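Local coordinates for protein xyloglucan-specific endo-beta-1,4-glucanase BoGH5A (Bacteroides ovatus, PDB 3ZMR) that hydrolyses internal beta-1,4-glucosidic linkages of the xyloglucan backbone with retention of the beta configuration, releasing xyloglucan oligosaccharides, at residues S191-M194 against D195-A199; M240-Q243 against I244-F248; N156-L159 against F160-I163; A176-H179 against Q180-D183. All blocks are in the same frame, centred on the assembly; numbering follows the deposited sequence. Where two conformers were deposited one is given.

Contact 1. Residues S191-M194 against D195-A199; sequences SAWM and DKVEA
Trp193 and Val197, one turn apart on helix 191-206, meet with the methyl CG2 of the valine over one face of the indole. Val197 CG2 stands 4.1 Å from the centroid of the five-membered ring, 22° off its normal, a CH-pi contact displaced toward the rim. CG2 of Val197 lies anti to its carbonyl carbon while CG1 takes the place anti to the backbone N (chi1 179°), which turns CG2 back toward the tryptophan. Lys196 approaches the indole at its edge: its chain crosses the ring system at about a right angle, and NZ, which forms a salt bridge with Glu147, lies 4.1 Å from Trp193 CZ3, near the ring plane. Along the backbone, Val197 N donates to Trp193 O at 3.0 Å with an almost straight N-H...O (173°). Trp193 NE1 is spent on Ala176 O. A leucine in place of Trp193 would probably leave Ala176 O without this donor and Val197 CG2 without its aromatic face. Asp195 and Glu198, on another side of the helix, both form salt bridges with Arg247, and Glu198 OE2 is hydrogen-bonded to Tyr251 OH. The helix thus turns an aromatic, apolar surface to the loop after strand 170-173 and a carboxylate pair to helix 227-248.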
loop_
_atom_site.group_PDB
_atom_site.type_symbol
_atom_site.label_atom_id
_atom_site.label_comp_id
_atom_site.label_asym_id
_atom_site.label_seq_id
_atom_site.Cartn_x
_atom_site.Cartn_y
_atom_site.Cartn_z
ATOM N N SER A 191 -4.546 24.512 7.830
ATOM C CA SER A 191 -3.141 24.525 8.240
ATOM C C SER A 191 -3.001 24.103 9.702
ATOM O O SER A 191 -2.017 23.435 10.081
ATOM C CB SER A 191 -2.495 25.903 8.023
ATOM O OG SER A 191 -3.133 26.900 8.796
ATOM N N ALA A 192 -3.979 24.479 10.532
ATOM C CA ALA A 192 -3.924 24.151 11.956
ATOM C C ALA A 192 -3.968 22.632 12.212
ATOM O O ALA A 192 -3.345 22.121 13.149
ATOM C CB ALA A 192 -5.091 24.802 12.651
ATOM N N TRP A 193 -4.680 21.912 11.355
ATOM C CA TRP A 193 -4.709 20.446 11.449
ATOM C C TRP A 193 -3.376 19.854 11.002
ATOM O O TRP A 193 -2.785 18.985 11.657
ATOM C CB TRP A 193 -5.816 19.884 10.579
ATOM C CG TRP A 193 -5.891 18.396 10.622
ATOM C CD1 TRP A 193 -5.662 17.542 9.586
ATOM C CD2 TRP A 193 -6.206 17.556 11.759
ATOM N NE1 TRP A 193 -5.807 16.236 10.001
ATOM C CE2 TRP A 193 -6.164 16.210 11.313
ATOM C CE3 TRP A 193 -6.553 17.806 13.094
ATOM C CZ2 TRP A 193 -6.446 15.138 12.152
ATOM C CZ3 TRP A 193 -6.842 16.747 13.924
ATOM C CH2 TRP A 193 -6.782 15.433 13.463
ATOM N N MET A 194 -2.866 20.344 9.878
ATOM C CA MET A 194 -1.553 19.897 9.381
ATOM C C MET A 194 -0.484 20.140 10.440
ATOM O O MET A 194 0.438 19.329 10.629
ATOM C CB MET A 194 -1.175 20.636 8.096
ATOM C CG MET A 194 -2.090 20.353 6.927
ATOM S SD MET A 194 -2.169 18.605 6.501
ATOM C CE MET A 194 -0.459 18.205 6.193
ATOM N N ASP A 195 -0.592 21.258 11.156
ATOM C CA ASP A 195 0.365 21.553 12.212
ATOM C C ASP A 195 0.350 20.467 13.300
ATOM O O ASP A 195 1.377 20.118 13.862
ATOM C CB ASP A 195 0.063 22.889 12.913
ATOM C CG ASP A 195 0.260 24.128 12.029
ATOM O OD1 ASP A 195 0.896 24.050 10.959
ATOM O OD2 ASP A 195 -0.213 25.212 12.466
ATOM N N LYS A 196 -0.848 20.005 13.670
ATOM C CA LYS A 196 -0.986 18.977 14.726
ATOM C C LYS A 196 -0.372 17.647 14.272
ATOM O O LYS A 196 0.344 16.982 14.993
ATOM C CB LYS A 196 -2.471 18.772 15.095
ATOM C CG LYS A 196 -3.062 19.911 15.916
ATOM C CD LYS A 196 -4.563 19.782 16.062
ATOM C CE LYS A 196 -4.958 18.764 17.116
ATOM N NZ LYS A 196 -6.437 18.876 17.366
ATOM N N VAL A 197 -0.700 17.262 13.045
ATOM C CA VAL A 197 -0.117 16.056 12.458
ATOM C C VAL A 197 1.436 16.170 12.444
ATOM O O VAL A 197 2.177 15.269 12.867
ATOM C CB VAL A 197 -0.683 15.775 11.052
ATOM C CG1 VAL A 197 -0.023 14.514 10.493
ATOM C CG2 VAL A 197 -2.208 15.626 11.089
ATOM N N GLU A 198 1.923 17.289 11.930
ATOM C CA GLU A 198 3.373 17.502 11.872
ATOM C C GLU A 198 4.032 17.450 13.255
ATOM O O GLU A 198 5.133 16.930 13.400
ATOM C CB GLU A 198 3.681 18.836 11.161
ATOM C CG GLU A 198 5.182 19.056 11.011
ATOM C CD GLU A 198 5.605 20.284 10.245
ATOM O OE1 GLU A 198 4.771 21.175 10.066
ATOM O OE2 GLU A 198 6.824 20.370 9.922
ATOM N N ALA A 199 3.372 18.021 14.274
ATOM C CA ALA A 199 3.963 18.025 15.616
ATOM C C ALA A 199 4.160 16.573 16.131
ATOM O O ALA A 199 5.159 16.239 16.770
ATOM C CB ALA A 199 3.103 18.814 16.582
#

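Contact 2. Residues M240-Q243 against I244-F248; sequences MWKQ and IALRF
Ile244 packs on the indole of Trp241 with both of its branches. The methyl CG2 comes 3.5 Å from Trp241 CZ3, while Ile244 CD1 lies over the face of the six-membered ring, 4.2 Å from its centroid and only 13° off the normal, a CH-pi contact. The first torsion of Ile244 explains this double touch: CG2 sits anti to the backbone N and CG1 beside it (chi1 -60°), and the longer branch runs back along the helix, bringing CD1 within 3.5 Å of Met240 O. That carbonyl also accepts from Ile244 N at 3.1 Å. Further round the helix, Lys242 and Leu246 lie side by side and point the same way, with Lys242 CG 4.1 Å from Leu246 CD1. Leu246 N donates to Lys242 O at 3.0 Å, and Ala245 N to Trp241 O at 2.8 Å, continuing the alpha-helical ladder through both segments.

The outer shell fixes the polar ends. Trp241 NE1 donates to Gly259 O, which holds the indole against turning over; Lys242 NZ reaches Glu101 in a salt bridge and makes a cation-pi contact with Tyr99. Gln243 uses both ends of its amide, OE1 accepting from Ile189 N and NE2 donating to Tyr187 O and Ala239 O. Around the barrel, this end of helix 227-248 lies between helices 191-206 and 275-293: Phe248 touches Val201 of the first, Trp241 and Lys242 touch Thr291 of the second, and Phe248 also rests on Leu255 and Phe257 of strand 255-258.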
loop_
_atom_site.group_PDB
_atom_site.type_symbol
_atom_site.label_atom_id
_atom_site.label_comp_id
_atom_site.label_asym_id
_atom_site.label_seq_id
_atom_site.Cartn_x
_atom_site.Cartn_y
_atom_site.Cartn_z
ATOM N N MET A 240 -5.073 16.001 -2.195
ATOM C CA MET A 240 -4.761 15.789 -0.794
ATOM C C MET A 240 -3.287 15.478 -0.618
ATOM O O MET A 240 -2.581 16.126 0.180
ATOM C CB MET A 240 -5.652 14.685 -0.197
ATOM C CG MET A 240 -7.139 15.067 -0.159
ATOM S SD MET A 240 -8.155 13.744 0.504
ATOM C CE MET A 240 -7.744 13.837 2.236
ATOM N N TRP A 241 -2.781 14.521 -1.406
ATOM C CA TRP A 241 -1.357 14.167 -1.284
ATOM C C TRP A 241 -0.390 15.283 -1.678
ATOM O O TRP A 241 0.711 15.373 -1.129
ATOM C CB TRP A 241 -0.991 12.870 -2.026
ATOM C CG TRP A 241 -1.133 11.685 -1.114
ATOM C CD1 TRP A 241 -2.077 10.691 -1.180
ATOM C CD2 TRP A 241 -0.327 11.398 0.032
ATOM N NE1 TRP A 241 -1.927 9.826 -0.118
ATOM C CE2 TRP A 241 -0.873 10.237 0.651
ATOM C CE3 TRP A 241 0.752 12.044 0.649
ATOM C CZ2 TRP A 241 -0.336 9.690 1.821
ATOM C CZ3 TRP A 241 1.298 11.473 1.787
ATOM C CH2 TRP A 241 0.744 10.332 2.368
ATOM N N LYS A 242 -0.806 16.152 -2.604
ATOM C CA LYS A 242 0.049 17.274 -2.952
ATOM C C LYS A 242 0.332 18.145 -1.711
ATOM O O LYS A 242 1.465 18.570 -1.431
ATOM C CB LYS A 242 -0.534 18.080 -4.107
ATOM C CG LYS A 242 0.375 19.206 -4.554
ATOM C CD LYS A 242 -0.203 19.907 -5.787
ATOM C CE LYS A 242 0.718 21.050 -6.181
ATOM N NZ LYS A 242 0.195 21.867 -7.301
ATOM N N GLN A 243 -0.732 18.413 -0.951
ATOM C CA GLN A 243 -0.602 19.202 0.258
ATOM C C GLN A 243 0.266 18.551 1.318
ATOM O O GLN A 243 1.125 19.180 1.952
ATOM C CB GLN A 243 -1.964 19.481 0.873
ATOM C CG GLN A 243 -2.811 20.402 0.003
ATOM C CD GLN A 243 -4.222 20.464 0.513
ATOM O OE1 GLN A 243 -4.534 21.214 1.449
ATOM N NE2 GLN A 243 -5.077 19.658 -0.076
ATOM N N ILE A 244 -0.012 17.272 1.548
ATOM C CA ILE A 244 0.727 16.546 2.586
ATOM C C ILE A 244 2.219 16.416 2.196
ATOM O O ILE A 244 3.134 16.683 3.005
ATOM C CB ILE A 244 0.126 15.152 2.798
ATOM C CG1 ILE A 244 -1.351 15.241 3.235
ATOM C CG2 ILE A 244 0.959 14.356 3.806
ATOM C CD1 ILE A 244 -2.119 13.976 2.916
ATOM N N ALA A 245 2.453 16.044 0.929
ATOM C CA ALA A 245 3.826 15.928 0.426
ATOM C C ALA A 245 4.584 17.234 0.541
ATOM O O ALA A 245 5.746 17.254 0.944
ATOM C CB ALA A 245 3.805 15.440 -1.014
ATOM N N LEU A 246 3.934 18.349 0.201
ATOM C CA LEU A 246 4.608 19.657 0.321
ATOM C C LEU A 246 4.904 20.014 1.762
ATOM O O LEU A 246 5.977 20.548 2.076
ATOM C CB LEU A 246 3.805 20.758 -0.372
ATOM C CG LEU A 246 3.834 20.734 -1.925
ATOM C CD1 LEU A 246 2.850 21.726 -2.518
ATOM C CD2 LEU A 246 5.241 20.985 -2.446
ATOM N N ARG A 247 3.973 19.714 2.660
ATOM C CA ARG A 247 4.221 20.047 4.079
ATOM C C ARG A 247 5.441 19.273 4.625
ATOM O O ARG A 247 6.236 19.818 5.395
ATOM C CB ARG A 247 2.978 19.780 4.949
ATOM C CG ARG A 247 3.225 19.885 6.452
ATOM C CD ARG A 247 3.595 21.278 6.894
ATOM N NE ARG A 247 2.447 22.174 6.930
ATOM C CZ ARG A 247 1.872 22.652 8.049
ATOM N NH1 ARG A 247 2.280 22.291 9.246
ATOM N NH2 ARG A 247 0.843 23.486 7.939
ATOM N N PHE A 248 5.549 17.989 4.241
ATOM C CA PHE A 248 6.551 17.100 4.792
ATOM C C PHE A 248 7.804 16.881 3.915
ATOM O O PHE A 248 8.653 16.030 4.192
ATOM C CB PHE A 248 5.899 15.763 5.157
ATOM C CG PHE A 248 4.993 15.833 6.358
ATOM C CD1 PHE A 248 5.530 15.825 7.643
ATOM C CD2 PHE A 248 3.617 15.901 6.206
ATOM C CE1 PHE A 248 4.705 15.918 8.725
ATOM C CE2 PHE A 248 2.778 15.998 7.294
ATOM C CZ PHE A 248 3.317 15.988 8.552
#

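Contact 3. Residues N156-L159 against F160-I163; sequences NKVL and FEGI
Lys157 and Glu161, one turn apart at the start of helix 157-165, form the charged part of the contact. Lys157 NZ lies 3.1 Å from Glu161 OE2 and equally near Glu161 OE1, a forked salt bridge whose two hydrogen bonds are both weak. The lysine runs extended as far as CE and then folds at its last torsion (chi4 -64°), which lays the ammonium against both carboxylate oxygens as the two side chains cross at a slant. An alanine in place of Glu161 would probably leave Lys157 NZ without this countercharge and free its end to swing into solvent.

Capping comes next. Asn156 OD1 accepts from Leu159 N at 2.8 Å, the donor almost in line with the side-chain C=O (168°), and satisfies an amide in the first turn that has no helical carbonyl before it. The Asn156 backbone O takes Phe160 N at 3.2 Å, and Asn156 ND2 donates to Thr449 O, which fixes the flip of the amide. Glu161 N bonds to Lys157 O at 2.9 Å, and Gly162 and Ile163 continue the ladder.

The apolar pair lies on the buried side, where Leu159 CG meets Ile163 CD1 at 4.0 Å. Separately, Phe160 CD2 is a ring carbon close to a carbonyl oxygen, 3.2 Å from Asn156 O; its ring touches Ala203 and Ala204 of helix 191-206 and Val171 and Ile173 of strand 170-173. The whole is a classic Asn N-cap opening an amphipathic helix on the outside of a TIM barrel, charged pair outward and aromatic ring toward the strands.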
loop_
_atom_site.group_PDB
_atom_site.type_symbol
_atom_site.label_atom_id
_atom_site.label_comp_id
_atom_site.label_asym_id
_atom_site.label_seq_id
_atom_site.Cartn_x
_atom_site.Cartn_y
_atom_site.Cartn_z
ATOM N N ASN A 156 1.985 12.094 22.094
ATOM C CA ASN A 156 2.953 12.943 22.765
ATOM C C ASN A 156 4.364 12.353 22.794
ATOM O O ASN A 156 4.606 11.205 22.390
ATOM C CB ASN A 156 2.435 13.306 24.163
ATOM C CG ASN A 156 2.257 12.091 25.055
ATOM O OD1 ASN A 156 2.949 11.090 24.913
ATOM N ND2 ASN A 156 1.355 12.192 26.012
ATOM N N LYS A 157 5.295 13.163 23.264
ATOM C CA LYS A 157 6.711 12.788 23.320
ATOM C C LYS A 157 6.931 11.552 24.197
ATOM O O LYS A 157 7.637 10.629 23.813
ATOM C CB LYS A 157 7.567 13.988 23.817
ATOM C CG LYS A 157 8.991 13.700 24.272
ATOM C CD LYS A 157 9.714 14.995 24.712
ATOM C CE LYS A 157 11.019 14.729 25.452
ATOM N NZ LYS A 157 10.821 14.005 26.740
ATOM N N VAL A 158 6.315 11.501 25.373
ATOM C CA VAL A 158 6.569 10.367 26.246
ATOM C C VAL A 158 6.031 9.060 25.650
ATOM O O VAL A 158 6.604 7.978 25.882
ATOM C CB VAL A 158 6.053 10.563 27.699
ATOM C CG1 VAL A 158 6.816 11.708 28.372
ATOM C CG2 VAL A 158 4.566 10.782 27.741
ATOM N N LEU A 159 4.935 9.121 24.887
ATOM C CA LEU A 159 4.444 7.909 24.217
ATOM C C LEU A 159 5.485 7.384 23.222
ATOM O O LEU A 159 5.832 6.213 23.214
ATOM C CB LEU A 159 3.128 8.193 23.463
ATOM C CG LEU A 159 2.612 7.043 22.597
ATOM C CD1 LEU A 159 2.380 5.800 23.470
ATOM C CD2 LEU A 159 1.357 7.470 21.835
ATOM N N PHE A 160 5.973 8.279 22.362
ATOM C CA PHE A 160 6.954 7.849 21.352
ATOM C C PHE A 160 8.251 7.380 21.971
ATOM O O PHE A 160 8.843 6.421 21.487
ATOM C CB PHE A 160 7.190 8.942 20.306
ATOM C CG PHE A 160 5.966 9.212 19.463
ATOM C CD1 PHE A 160 5.374 8.178 18.718
ATOM C CD2 PHE A 160 5.383 10.487 19.410
ATOM C CE1 PHE A 160 4.259 8.415 17.933
ATOM C CE2 PHE A 160 4.256 10.714 18.629
ATOM C CZ PHE A 160 3.701 9.692 17.888
ATOM N N GLU A 161 8.682 8.040 23.049
ATOM C CA GLU A 161 9.851 7.587 23.790
ATOM C C GLU A 161 9.655 6.198 24.404
ATOM O O GLU A 161 10.558 5.370 24.399
ATOM C CB GLU A 161 10.254 8.602 24.863
ATOM C CG GLU A 161 10.822 9.871 24.260
ATOM C CD GLU A 161 11.169 10.927 25.264
ATOM O OE1 GLU A 161 10.622 10.912 26.396
ATOM O OE2 GLU A 161 11.983 11.800 24.885
ATOM N N GLY A 162 8.444 5.934 24.883
ATOM C CA GLY A 162 8.136 4.620 25.459
ATOM C C GLY A 162 8.137 3.529 24.411
ATOM O O GLY A 162 8.610 2.408 24.634
ATOM N N ILE A 163 7.576 3.847 23.240
ATOM C CA ILE A 163 7.585 2.914 22.097
ATOM C C ILE A 163 9.016 2.527 21.727
ATOM O O ILE A 163 9.349 1.330 21.582
ATOM C CB ILE A 163 6.786 3.491 20.906
ATOM C CG1 ILE A 163 5.280 3.510 21.227
ATOM C CG2 ILE A 163 7.067 2.732 19.598
ATOM C CD1 ILE A 163 4.495 4.385 20.259
#

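Contact 4. Residues A176-H179 against Q180-D183; sequences AYSH and QFED
Gln180 closes a type I beta turn that begins at Tyr177, in the loop after strand 170-173 of the TIM barrel. Gln180 N donates to Tyr177 O at 2.9 Å, but the bond is bent, with the donor 49° out of the carbonyl plane. Its side chain then folds back over His179: Gln180 CG lies 3.6 Å from the centroid of the imidazole, 16° off the normal, in a CH-pi contact. The bend at its second torsion (chi2 -77°) keeps the amide beside the ring, Gln180 NE2 4.0 Å from His179 CD2, with the two planes almost perpendicular, and NE2 makes a weak hydrogen bond to Gly145 O. The imidazole also meets Trp193 edge-to-face, while Gln180 touches that same indole, so the turn is seated on helix 191-206.

Phe181 follows and swings its ring back across the turn. One face takes Ser178 CA, 3.8 Å from the ring centroid in a second CH-pi contact, with Tyr177 O over the same face, also toward the rim. Ser178 OG approaches Phe181 CZ at 3.3 Å, yet its polar partners are Glu218 and Arg236, which fix where the hydroxyl points. Two waters stitch Phe181 to the turn. One gives a weak bond to His179 O and donates to Phe181 O; the other donates to Ser178 O at 2.8 Å and accepts from Phe181 N at 3.0 Å. Beyond Phe181 the chain turns a corner at Glu182, where Glu182 and Asp183 both face Lys188 in a classic beta bulge; Asp183 OD2 is hydrogen-bonded to Thr186 OG1.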
loop_
_atom_site.group_PDB
_atom_site.type_symbol
_atom_site.label_atom_id
_atom_site.label_comp_id
_atom_site.label_asym_id
_atom_site.label_seq_id
_atom_site.Cartn_x
_atom_site.Cartn_y
_atom_site.Cartn_z
ATOM N N ALA A 176 -6.436 11.020 9.216
ATOM C CA ALA A 176 -7.590 11.497 8.471
ATOM C C ALA A 176 -7.352 13.001 8.268
ATOM O O ALA A 176 -6.715 13.672 9.101
ATOM C CB ALA A 176 -8.859 11.318 9.292
ATOM N N TYR A 177 -7.875 13.496 7.148
ATOM C CA TYR A 177 -7.813 14.924 6.785
ATOM C C TYR A 177 -9.144 15.513 6.349
ATOM O O TYR A 177 -9.320 16.735 6.421
ATOM C CB TYR A 177 -6.795 15.141 5.655
ATOM C CG TYR A 177 -5.380 14.721 5.939
ATOM C CD1 TYR A 177 -4.950 13.420 5.676
ATOM C CD2 TYR A 177 -4.469 15.612 6.508
ATOM C CE1 TYR A 177 -3.623 13.055 5.921
ATOM C CE2 TYR A 177 -3.164 15.255 6.768
ATOM C CZ TYR A 177 -2.747 13.986 6.491
ATOM O OH TYR A 177 -1.415 13.711 6.744
ATOM N N SER A 178 -10.044 14.662 5.862
ATOM C CA SER A 178 -11.266 15.102 5.182
ATOM C C SER A 178 -12.352 15.649 6.120
ATOM O O SER A 178 -13.369 16.198 5.666
ATOM C CB SER A 178 -11.840 14.006 4.293
ATOM O OG SER A 178 -10.915 13.726 3.240
ATOM N N HIS A 179 -12.098 15.534 7.413
ATOM C CA HIS A 179 -12.898 16.185 8.449
ATOM C C HIS A 179 -12.346 17.551 8.840
ATOM O O HIS A 179 -12.882 18.232 9.724
ATOM C CB HIS A 179 -13.007 15.297 9.684
ATOM C CG HIS A 179 -11.705 14.998 10.350
ATOM N ND1 HIS A 179 -10.522 14.867 9.650
ATOM C CD2 HIS A 179 -11.416 14.710 11.645
ATOM C CE1 HIS A 179 -9.555 14.570 10.499
ATOM N NE2 HIS A 179 -10.069 14.457 11.714
ATOM N N GLN A 180 -11.277 17.966 8.160
ATOM C CA GLN A 180 -10.516 19.179 8.514
ATOM C C GLN A 180 -10.242 20.054 7.282
ATOM O O GLN A 180 -9.195 20.731 7.207
ATOM C CB GLN A 180 -9.214 18.830 9.246
ATOM C CG GLN A 180 -9.443 18.110 10.559
ATOM C CD GLN A 180 -9.894 19.040 11.674
ATOM O OE1 GLN A 180 -9.631 20.243 11.661
ATOM N NE2 GLN A 180 -10.574 18.482 12.661
ATOM N N PHE A 181 -11.152 20.014 6.307
ATOM C CA PHE A 181 -11.031 20.887 5.143
ATOM C C PHE A 181 -11.426 22.328 5.507
ATOM O O PHE A 181 -12.409 22.579 6.190
ATOM C CB PHE A 181 -11.897 20.400 3.983
ATOM C CG PHE A 181 -11.443 19.125 3.332
ATOM C CD1 PHE A 181 -10.104 18.856 3.078
ATOM C CD2 PHE A 181 -12.384 18.221 2.879
ATOM C CE1 PHE A 181 -9.749 17.666 2.456
ATOM C CE2 PHE A 181 -12.042 17.051 2.215
ATOM C CZ PHE A 181 -10.700 16.779 1.992
ATOM N N GLU A 182 -10.610 23.263 5.053
ATOM C CA GLU A 182 -10.936 24.702 5.031
ATOM C C GLU A 182 -11.875 25.021 3.855
ATOM O O GLU A 182 -12.774 25.879 3.963
ATOM C CB GLU A 182 -9.626 25.486 4.887
ATOM C CG GLU A 182 -9.753 26.967 4.567
ATOM C CD GLU A 182 -8.408 27.593 4.297
ATOM O OE1 GLU A 182 -7.400 27.079 4.831
ATOM O OE2 GLU A 182 -8.357 28.594 3.553
ATOM N N ASP A 183 -11.639 24.335 2.731
ATOM C CA ASP A 183 -12.498 24.417 1.554
ATOM C C ASP A 183 -12.804 23.027 0.986
ATOM O O ASP A 183 -11.936 22.349 0.441
ATOM C CB ASP A 183 -11.893 25.315 0.478
ATOM C CG ASP A 183 -12.891 25.649 -0.606
ATOM O OD1 ASP A 183 -13.745 26.517 -0.374
ATOM O OD2 ASP A 183 -12.839 25.036 -1.685
HETATM O O HOH W 1 -13.933 18.831 6.307
HETATM O O HOH W 2 -13.616 21.306 8.439
#

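Contacts 1, 2 and 4 form one cluster, whereas contact 3 touches none of them. Contacts 1 and 2 lie on adjacent barrel helices joined by carboxylate-guanidinium pairs. Contact 4, a loop turn, leans on both, through the Trp193 indole on one helix and through Tyr177 against Ile244 CD1 on the other. All four are partly buried. Contacts 1 and 2 share a buried tryptophan with an aliphatic neighbour over its face; contact 4 replaces the helical ladder with a turn and bridging waters; contact 3 alone has its salt bridge within the contact, on an exposed helix flank.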